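Local structure of molybdenum-binding-protein (Azotobacter vinelandii, 1H9M) at residues V133-A136 with S137-I140. The protein binds molybdate in the cytoplasm, probably storing or buffering it for molybdenum homeostasis, as a trimer whose chains each carry two TOBE domains. Sequence-based numbering, arbitrary orientation.
Sequences VIKA and SNVI. With MOO (molybdate ion), chain F.
Lys135 and Asn138 close a beta-turn spanning 135-138, an example of how a tight turn that redirects the chain at a strand end can turn a backbone N-H to an anion. Ala136 and Ser137 occupy the corner of this type I turn between strands 129-134 and 140-143, which belong to the two separate sheets of this OB-like, TOBE-domain chain. Among the backbone bonds, Asn138 N donates to Lys135 O at 2.9 Å, while Val139 N makes a weak bond to Ala136 O at 3.4 Å and carries the turn one residue further.

A water completes the polar side: it accepts from Lys135 N and donates to Asn138 OD1 at 2.7 Å. The apolar part is the meeting of Ile134 CG2 with Val139 CG2 at 4.0 Å, the two side chains lying roughly perpendicular to each other.

The ligand is held by Lys135 and Ala136. In the conformer described here, one of two, Lys135 runs nearly extended, CE passing Ser137 OG at 3.4 Å, and bends at its end (chi4 83°) to bring NZ to molybdate. In that conformer the ammonium also bonds Val139 O and Val41 O of the second subunit, while Thr43 and Ser46 of that subunit help hold the anion, so the site joins two chains. Lys135 NZ donates to molybdate O2 at 2.9 Å, and Ala136 N points almost straight (172°) at molybdate O1, 2.8 Å away.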
# COMPACT_ATOMS: atom_id res chain seq x y z
N VAL A 133 -5.43 8.06 8.88
CA VAL A 133 -4.94 8.75 7.67
C VAL A 133 -4.78 7.73 6.56
O VAL A 133 -4.11 6.73 6.79
CB VAL A 133 -3.59 9.43 7.97
CG1 VAL A 133 -3.00 10.02 6.71
CG2 VAL A 133 -3.75 10.51 9.03
N ILE A 134 -5.45 7.98 5.41
CA ILE A 134 -5.38 6.98 4.31
C ILE A 134 -5.13 7.71 3.00
O ILE A 134 -5.74 8.70 2.63
CB ILE A 134 -6.73 6.26 4.18
CG1 ILE A 134 -7.21 5.71 5.52
CG2 ILE A 134 -6.67 5.12 3.15
CD1 ILE A 134 -8.65 5.26 5.53
N LYS A 135 -4.00 7.31 2.35
CA LYS A 135 -3.67 7.87 1.04
C LYS A 135 -4.74 7.44 0.06
O LYS A 135 -5.24 6.31 0.00
CB LYS A 135 -2.31 7.20 0.66
CG LYS A 135 -1.61 8.07 -0.42
CD LYS A 135 -0.18 7.57 -0.68
CE LYS A 135 0.25 8.09 -2.04
NZ LYS A 135 0.77 9.48 -2.04
N ALA A 136 -5.07 8.37 -0.88
CA ALA A 136 -6.11 8.13 -1.87
C ALA A 136 -5.87 6.91 -2.74
O ALA A 136 -6.81 6.19 -3.15
CB ALA A 136 -6.40 9.29 -2.85
N SER A 137 -4.60 6.59 -3.01
CA SER A 137 -4.27 5.44 -3.84
C SER A 137 -4.38 4.12 -3.11
O SER A 137 -4.15 3.07 -3.76
CB SER A 137 -2.86 5.67 -4.44
OG SER A 137 -1.94 5.85 -3.38
N ASN A 138 -4.74 4.13 -1.84
CA ASN A 138 -4.88 2.87 -1.07
C ASN A 138 -6.37 2.58 -0.81
O ASN A 138 -6.73 2.05 0.24
CB ASN A 138 -4.20 2.99 0.27
CG ASN A 138 -2.67 3.04 0.04
OD1 ASN A 138 -2.05 3.80 0.80
ND2 ASN A 138 -2.20 2.29 -0.94
N VAL A 139 -7.25 3.18 -1.63
CA VAL A 139 -8.67 2.87 -1.44
C VAL A 139 -9.24 2.08 -2.60
O VAL A 139 -9.19 2.60 -3.75
CB VAL A 139 -9.46 4.16 -1.26
CG1 VAL A 139 -10.98 3.87 -1.01
CG2 VAL A 139 -8.95 5.00 -0.08
N ILE A 140 -9.79 0.91 -2.32
CA ILE A 140 -10.44 0.15 -3.41
C ILE A 140 -11.92 0.52 -3.36
O ILE A 140 -12.52 0.77 -2.33
CB ILE A 140 -10.22 -1.33 -3.12
CG1 ILE A 140 -8.76 -1.70 -3.44
CG2 ILE A 140 -11.21 -2.16 -3.97
CD1 ILE A 140 -8.40 -3.09 -2.82
MO MOO F . -2.53 11.47 -1.75
O1 MOO F . -3.92 10.92 -0.86
O2 MOO F . -0.99 11.46 -0.86
O3 MOO F . -2.22 10.28 -3.07
O4 MOO F . -2.80 12.99 -2.66
O HOH W 1 -2.49 4.99 3.20